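Local coordinates for protein DNA photolyase (Agrobacterium tumefaciens, PDB 4U63) that probably repairs cyclobutane pyrimidine dimers in DNA using light, with a flavin-adenine dinucleotide cofactor and a methenyltetrahydrofolate antenna chromophore, at residues E71-H76 with A266-P271; D221-G226 with T257-P262. All coordinates share one frame; numbering follows the deposited sequence.

Contact 1: E71-H76 with A266-P271; sequences EWWLHH and AGEISP
The buried seam between the N-terminal photolyase domain, with its parallel sheet, and the helical part that carries the flavin is bridged here by an indole-carboxylate hydrogen bond, W73 on helix 68-87 to E268 in the loop after helix 261-265. W73 NE1 donates to E268 OE2 over 2.8 Å. At an N-H...O angle of 146° the bond is bent, and it reaches the oxygen on its syn side, 34° out of the carboxylate plane. Ring and carboxylate are turned only 16° from each other, and the carboxylate runs along the NE1-CZ2 edge of the indole, with OE2 at NE1 and OE1 displaced toward CZ2, 3.4 Å from W73 CZ2. The indole stands off its helix because CG is anti to the backbone N, while the extended E268 chain carries its charge across to meet it. A266 CB approaches the ring obliquely, 3.7 Å from W73 NE1, and gives an apolar contact beside the polar bond. G267 follows helix 261-265 in a Schellman motif, its positive phi favouring glycine, and the chain then runs on as a loop. E268 is buried, and its carboxylate has further partners, S77 OG at OE2 and H263 ND1 at OE1, which probably help to stabilise the negative charge. Tryptophan fits because it combines one N-H with a broad apolar surface; H263 and W73 meet edge-to-face. Farther along, S270 caps helix 271-276 by bonding A273 N, and I269 packs between helices 227-238 and 261-265, so the loop ties these helices to helix 68-87.

Contact 2: D221-G226 with T257-P262; sequences DIWTPG and TSLLSP. With FAD (flavin-adenine dinucleotide), chain C.
P262 crosses W223 at about a right angle and sets CG over one face of the indole, 3.8 Å from the centroid of the six-membered ring, in a CH-pi contact. I222 CG2 covers the opposite face. At the ring edge, L259 O comes within 3.2 Å of W223 CZ3; this buried carbonyl has no hydrogen-bonding partner in the model. L259 CB meets W223 CH2, and its CD1 reaches I222 CG2 at 4.3 Å. With CG anti to the carbonyl carbon (chi1 -58°), W223 extends its six-membered ring toward the proline. Tryptophan suits the place: its wide indole offers two faces, to the P262 ring and I222 CG2, and keeps one N-H for H357 O. On the cofactor side, T257 OG1 and L259 N both donate to FAD O1P, at 2.7 Å and 2.8 Å. S258 grips O2A of the other phosphate twice, through N and through OG at 2.6 Å, and its OG also accepts from L260 N in an ST turn. S261 N adds a weak bond to O2P, and S261 OG bonds D393. Within 257-262, then, neutral hydroxyl and amide donors, and no basic side chain, meet the phosphate oxygens, on the side of the turn away from the apolar W223 contact.

Contacts 1 and 2 lie about 9 Å apart between centres and touch directly. Along the chain the order is 71-76, 221-226, 257-262, 266-271, so both segments of contact 2 fall between those of contact 1. Helix 261-265 runs from contact 2 into the loop of contact 1. W73 joins them most plainly: its CH2 packs 3.3 Å from P262 CG, and its ring meets W223 edge-to-face. P225 rests on W72, while G226 N makes a weak hydrogen bond to E268 OE1. These contacts connect helix 68-87 of the N-terminal domain with the turn that binds the flavin diphosphate.

Contact 1: E71-H76 with A266-P271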
loop_
_atom_site.group_PDB
_atom_site.type_symbol
_atom_site.label_atom_id
_atom_site.label_comp_id
_atom_site.label_asym_id
_atom_site.label_seq_id
_atom_site.Cartn_x
_atom_site.Cartn_y
_atom_site.Cartn_z
ATOM N N GLU A 71 -8.236 -3.908 7.221
ATOM C CA GLU A 71 -8.768 -4.103 8.580
ATOM C C GLU A 71 -8.242 -5.408 9.185
ATOM O O GLU A 71 -7.882 -5.448 10.362
ATOM C CB GLU A 71 -10.295 -4.087 8.581
ATOM C CG GLU A 71 -10.879 -2.702 8.366
ATOM C CD GLU A 71 -12.387 -2.692 8.306
ATOM O OE1 GLU A 71 -12.999 -3.736 8.017
ATOM O OE2 GLU A 71 -12.972 -1.626 8.544
ATOM N N TRP A 72 -8.191 -6.468 8.377
ATOM C CA TRP A 72 -7.541 -7.710 8.796
ATOM C C TRP A 72 -6.101 -7.421 9.188
ATOM O O TRP A 72 -5.643 -7.863 10.243
ATOM C CB TRP A 72 -7.581 -8.755 7.681
ATOM C CG TRP A 72 -6.893 -10.036 8.002
ATOM C CD1 TRP A 72 -7.464 -11.145 8.532
ATOM C CD2 TRP A 72 -5.507 -10.350 7.799
ATOM N NE1 TRP A 72 -6.526 -12.130 8.681
ATOM C CE2 TRP A 72 -5.314 -11.675 8.238
ATOM C CE3 TRP A 72 -4.411 -9.642 7.291
ATOM C CZ2 TRP A 72 -4.070 -12.310 8.189
ATOM C CZ3 TRP A 72 -3.166 -10.274 7.242
ATOM C CH2 TRP A 72 -3.009 -11.596 7.687
ATOM N N TRP A 73 -5.402 -6.672 8.337
ATOM C CA TRP A 73 -4.016 -6.292 8.595
ATOM C C TRP A 73 -3.892 -5.509 9.909
ATOM O O TRP A 73 -3.033 -5.813 10.757
ATOM C CB TRP A 73 -3.438 -5.468 7.434
ATOM C CG TRP A 73 -1.963 -5.338 7.556
ATOM C CD1 TRP A 73 -1.284 -4.440 8.325
ATOM C CD2 TRP A 73 -0.973 -6.165 6.936
ATOM N NE1 TRP A 73 0.067 -4.645 8.211
ATOM C CE2 TRP A 73 0.288 -5.696 7.363
ATOM C CE3 TRP A 73 -1.029 -7.254 6.048
ATOM C CZ2 TRP A 73 1.489 -6.274 6.936
ATOM C CZ3 TRP A 73 0.170 -7.820 5.622
ATOM C CH2 TRP A 73 1.408 -7.332 6.074
ATOM N N LEU A 74 -4.753 -4.512 10.076
ATOM C CA LEU A 74 -4.688 -3.630 11.237
ATOM C C LEU A 74 -4.875 -4.377 12.543
ATOM O O LEU A 74 -4.172 -4.109 13.508
ATOM C CB LEU A 74 -5.723 -2.510 11.139
ATOM C CG LEU A 74 -5.789 -1.553 12.342
ATOM C CD1 LEU A 74 -4.503 -0.757 12.457
ATOM C CD2 LEU A 74 -6.977 -0.609 12.252
ATOM N N HIS A 75 -5.833 -5.300 12.580
ATOM C CA HIS A 75 -6.052 -6.096 13.781
ATOM C C HIS A 75 -4.749 -6.753 14.239
ATOM O O HIS A 75 -4.315 -6.608 15.388
ATOM C CB HIS A 75 -7.089 -7.178 13.523
ATOM C CG HIS A 75 -7.315 -8.072 14.694
ATOM N ND1 HIS A 75 -8.327 -7.861 15.606
ATOM C CD2 HIS A 75 -6.649 -9.172 15.116
ATOM C CE1 HIS A 75 -8.279 -8.797 16.534
ATOM N NE2 HIS A 75 -7.269 -9.605 16.261
ATOM N N HIS A 76 -4.130 -7.482 13.328
ATOM C CA HIS A 76 -2.911 -8.214 13.657
ATOM C C HIS A 76 -1.745 -7.282 13.948
ATOM O O HIS A 76 -0.938 -7.567 14.825
ATOM C CB HIS A 76 -2.573 -9.181 12.544
ATOM C CG HIS A 76 -3.546 -10.301 12.446
ATOM N ND1 HIS A 76 -3.714 -11.218 13.456
ATOM C CD2 HIS A 76 -4.408 -10.654 11.469
ATOM C CE1 HIS A 76 -4.638 -12.090 13.108
ATOM N NE2 HIS A 76 -5.072 -11.774 11.904
ATOM N N ALA A 266 1.589 0.303 6.311
ATOM C CA ALA A 266 1.196 0.349 7.727
ATOM C C ALA A 266 2.240 1.027 8.632
ATOM O O ALA A 266 1.998 1.192 9.830
ATOM C CB ALA A 266 0.914 -1.071 8.225
ATOM N N GLY A 267 3.395 1.405 8.067
ATOM C CA GLY A 267 4.475 2.041 8.820
ATOM C C GLY A 267 5.145 1.116 9.815
ATOM O O GLY A 267 5.672 1.567 10.849
ATOM N N GLU A 268 5.136 -0.174 9.494
ATOM C CA GLU A 268 5.758 -1.206 10.328
ATOM C C GLU A 268 7.258 -1.271 10.094
ATOM O O GLU A 268 8.003 -1.892 10.877
ATOM C CB GLU A 268 5.097 -2.552 10.068
ATOM C CG GLU A 268 3.661 -2.543 10.546
ATOM C CD GLU A 268 2.811 -3.675 10.037
ATOM O OE1 GLU A 268 3.306 -4.565 9.313
ATOM O OE2 GLU A 268 1.605 -3.668 10.370
ATOM N N ILE A 269 7.697 -0.648 9.007
ATOM C CA ILE A 269 9.115 -0.478 8.708
ATOM C C ILE A 269 9.239 0.847 7.954
ATOM O O ILE A 269 8.353 1.202 7.185
ATOM C CB ILE A 269 9.673 -1.678 7.899
ATOM C CG1 ILE A 269 11.198 -1.596 7.789
ATOM C CG2 ILE A 269 9.023 -1.787 6.516
ATOM C CD1 ILE A 269 11.837 -2.909 7.426
ATOM N N SER A 270 10.316 1.584 8.195
ATOM C CA SER A 270 10.543 2.852 7.504
ATOM C C SER A 270 11.258 2.643 6.166
ATOM O O SER A 270 12.037 1.707 6.029
ATOM C CB SER A 270 11.383 3.778 8.372
ATOM O OG SER A 270 12.745 3.392 8.395
ATOM N N PRO A 271 11.021 3.534 5.180
ATOM C CA PRO A 271 11.761 3.389 3.930
ATOM C C PRO A 271 13.274 3.610 4.133
ATOM O O PRO A 271 14.065 3.049 3.390
ATOM C CB PRO A 271 11.135 4.463 3.025
ATOM C CG PRO A 271 10.579 5.466 3.986
ATOM C CD PRO A 271 10.033 4.623 5.092
#

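Contact 2: D221-G226 with T257-P262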
loop_
_atom_site.group_PDB
_atom_site.type_symbol
_atom_site.label_atom_id
_atom_site.label_comp_id
_atom_site.label_asym_id
_atom_site.label_seq_id
_atom_site.Cartn_x
_atom_site.Cartn_y
_atom_site.Cartn_z
ATOM N N ASP A 221 -0.878 -17.390 4.973
ATOM C CA ASP A 221 0.093 -18.162 4.187
ATOM C C ASP A 221 1.180 -17.259 3.633
ATOM O O ASP A 221 2.315 -17.700 3.406
ATOM C CB ASP A 221 -0.591 -18.895 3.019
ATOM C CG ASP A 221 -1.543 -19.990 3.476
ATOM O OD1 ASP A 221 -1.427 -20.466 4.627
ATOM O OD2 ASP A 221 -2.410 -20.386 2.670
ATOM N N ILE A 222 0.814 -15.995 3.406
ATOM C CA ILE A 222 1.694 -14.999 2.837
ATOM C C ILE A 222 2.175 -13.956 3.851
ATOM O O ILE A 222 3.315 -13.490 3.767
ATOM C CB ILE A 222 0.960 -14.222 1.713
ATOM C CG1 ILE A 222 0.235 -15.179 0.750
ATOM C CG2 ILE A 222 1.923 -13.309 0.965
ATOM C CD1 ILE A 222 1.122 -16.206 0.072
ATOM N N TRP A 223 1.310 -13.584 4.789
ATOM C CA TRP A 223 1.532 -12.397 5.607
ATOM C C TRP A 223 1.634 -12.653 7.098
ATOM O O TRP A 223 0.931 -13.504 7.636
ATOM C CB TRP A 223 0.376 -11.421 5.388
ATOM C CG TRP A 223 0.194 -11.018 3.970
ATOM C CD1 TRP A 223 -0.901 -11.231 3.193
ATOM C CD2 TRP A 223 1.138 -10.321 3.155
ATOM N NE1 TRP A 223 -0.697 -10.713 1.936
ATOM C CE2 TRP A 223 0.549 -10.149 1.885
ATOM C CE3 TRP A 223 2.432 -9.833 3.372
ATOM C CZ2 TRP A 223 1.212 -9.498 0.828
ATOM C CZ3 TRP A 223 3.089 -9.195 2.335
ATOM C CH2 TRP A 223 2.478 -9.029 1.071
ATOM N N THR A 224 2.507 -11.875 7.745
ATOM C CA THR A 224 2.622 -11.810 9.208
ATOM C C THR A 224 2.662 -10.322 9.559
ATOM O O THR A 224 3.736 -9.716 9.615
ATOM C CB THR A 224 3.891 -12.536 9.696
ATOM O OG1 THR A 224 3.834 -13.895 9.271
ATOM C CG2 THR A 224 4.027 -12.508 11.219
ATOM N N PRO A 225 1.488 -9.710 9.765
ATOM C CA PRO A 225 1.482 -8.270 10.023
ATOM C C PRO A 225 2.250 -7.870 11.277
ATOM O O PRO A 225 2.293 -8.616 12.250
ATOM C CB PRO A 225 -0.010 -7.958 10.178
ATOM C CG PRO A 225 -0.666 -8.963 9.319
ATOM C CD PRO A 225 0.114 -10.217 9.606
ATOM N N GLY A 226 2.864 -6.695 11.207
ATOM C CA GLY A 226 3.582 -6.120 12.323
ATOM C C GLY A 226 5.046 -5.920 12.020
ATOM O O GLY A 226 5.544 -6.350 10.981
ATOM N N THR A 257 10.003 -10.549 -5.746
ATOM C CA THR A 257 9.856 -9.234 -5.132
ATOM C C THR A 257 9.904 -9.319 -3.598
ATOM O O THR A 257 9.881 -10.411 -3.019
ATOM C CB THR A 257 8.556 -8.547 -5.620
ATOM O OG1 THR A 257 7.405 -9.174 -5.044
ATOM C CG2 THR A 257 8.454 -8.610 -7.160
ATOM N N SER A 258 9.977 -8.162 -2.942
ATOM C CA SER A 258 10.171 -8.124 -1.476
ATOM C C SER A 258 8.936 -8.434 -0.624
ATOM O O SER A 258 9.067 -8.866 0.508
ATOM C CB SER A 258 10.702 -6.762 -1.061
ATOM O OG SER A 258 9.685 -5.765 -1.141
ATOM N N LEU A 259 7.745 -8.167 -1.161
ATOM C CA LEU A 259 6.477 -8.276 -0.411
ATOM C C LEU A 259 6.480 -7.358 0.841
ATOM O O LEU A 259 5.861 -7.643 1.852
ATOM C CB LEU A 259 6.157 -9.741 -0.062
ATOM C CG LEU A 259 5.998 -10.718 -1.238
ATOM C CD1 LEU A 259 5.652 -12.097 -0.702
ATOM C CD2 LEU A 259 4.951 -10.262 -2.242
ATOM N N LEU A 260 7.175 -6.227 0.737
ATOM C CA LEU A 260 7.223 -5.269 1.823
ATOM C C LEU A 260 6.046 -4.284 1.794
ATOM O O LEU A 260 5.822 -3.567 2.779
ATOM C CB LEU A 260 8.540 -4.493 1.776
ATOM C CG LEU A 260 9.752 -5.275 2.301
ATOM C CD1 LEU A 260 11.033 -4.533 1.934
ATOM C CD2 LEU A 260 9.675 -5.493 3.810
ATOM N N SER A 261 5.292 -4.247 0.689
ATOM C CA SER A 261 4.329 -3.144 0.479
ATOM C C SER A 261 3.338 -2.906 1.634
ATOM O O SER A 261 3.152 -1.756 2.025
ATOM C CB SER A 261 3.590 -3.259 -0.871
ATOM O OG SER A 261 2.892 -4.486 -1.006
ATOM N N PRO A 262 2.708 -3.973 2.190
ATOM C CA PRO A 262 1.763 -3.668 3.274
ATOM C C PRO A 262 2.439 -3.264 4.580
ATOM O O PRO A 262 1.847 -2.547 5.385
ATOM C CB PRO A 262 0.994 -4.976 3.448
ATOM C CG PRO A 262 1.979 -6.013 3.055
ATOM C CD PRO A 262 2.746 -5.423 1.911
HETATM P PA FAD C . 8.778 -4.602 -4.689
HETATM O O1A FAD C . 8.998 -4.868 -6.143
HETATM O O2A FAD C . 9.515 -5.427 -3.687
HETATM O O5B FAD C . 9.031 -3.031 -4.475
HETATM C C5B FAD C . 9.444 -2.490 -3.215
HETATM C C4B FAD C . 8.518 -1.376 -2.748
HETATM O O4B FAD C . 8.495 -0.296 -3.679
HETATM C C3B FAD C . 7.078 -1.809 -2.602
HETATM O O3B FAD C . 6.849 -2.524 -1.377
HETATM C C2B FAD C . 6.348 -0.486 -2.693
HETATM O O2B FAD C . 6.350 0.205 -1.442
HETATM C C1B FAD C . 7.181 0.286 -3.684
HETATM N N9A FAD C . 6.679 0.222 -5.075
HETATM C C8A FAD C . 7.037 -0.680 -6.006
HETATM N N7A FAD C . 6.421 -0.440 -7.181
HETATM C C5A FAD C . 5.657 0.661 -7.018
HETATM C C6A FAD C . 4.749 1.434 -7.869
HETATM N N6A FAD C . 4.549 1.072 -9.152
HETATM N N1A FAD C . 4.136 2.501 -7.309
HETATM C C2A FAD C . 4.334 2.851 -6.017
HETATM N N3A FAD C . 5.159 2.178 -5.189
HETATM C C4A FAD C . 5.828 1.094 -5.631
HETATM N N1 FAD C . 1.442 -0.114 -4.224
HETATM C C2 FAD C . 1.114 0.096 -2.930
HETATM O O2 FAD C . 2.047 0.093 -2.095
HETATM N N3 FAD C . -0.168 0.307 -2.539
HETATM C C4 FAD C . -1.198 0.323 -3.422
HETATM O O4 FAD C . -2.384 0.535 -3.057
HETATM C C4X FAD C . -0.911 0.089 -4.852
HETATM N N5 FAD C . -1.880 0.058 -5.814
HETATM C C5X FAD C . -1.558 -0.137 -7.127
HETATM C C6 FAD C . -2.537 -0.138 -8.112
HETATM C C7 FAD C . -2.221 -0.351 -9.457
HETATM C C7M FAD C . -3.301 -0.351 -10.514
HETATM C C8 FAD C . -0.814 -0.587 -9.851
HETATM C C8M FAD C . -0.411 -0.816 -11.291
HETATM C C9 FAD C . 0.156 -0.589 -8.885
HETATM C C9A FAD C . -0.137 -0.372 -7.535
HETATM N N10 FAD C . 0.880 -0.383 -6.536
HETATM C C10 FAD C . 0.513 -0.146 -5.200
HETATM C "C1'" FAD C . 2.303 -0.540 -6.865
HETATM C "C2'" FAD C . 2.933 -1.916 -6.870
HETATM O "O2'" FAD C . 2.176 -2.780 -7.725
HETATM C "C3'" FAD C . 3.066 -2.492 -5.474
HETATM O "O3'" FAD C . 3.765 -1.593 -4.618
HETATM C "C4'" FAD C . 3.820 -3.819 -5.557
HETATM O "O4'" FAD C . 3.005 -4.777 -6.230
HETATM C "C5'" FAD C . 4.147 -4.302 -4.158
HETATM O "O5'" FAD C . 4.851 -5.552 -4.174
HETATM P P FAD C . 6.305 -5.626 -3.496
HETATM O O1P FAD C . 6.777 -7.036 -3.573
HETATM O O2P FAD C . 6.270 -5.024 -2.119
HETATM O O3P FAD C . 7.172 -4.682 -4.465
#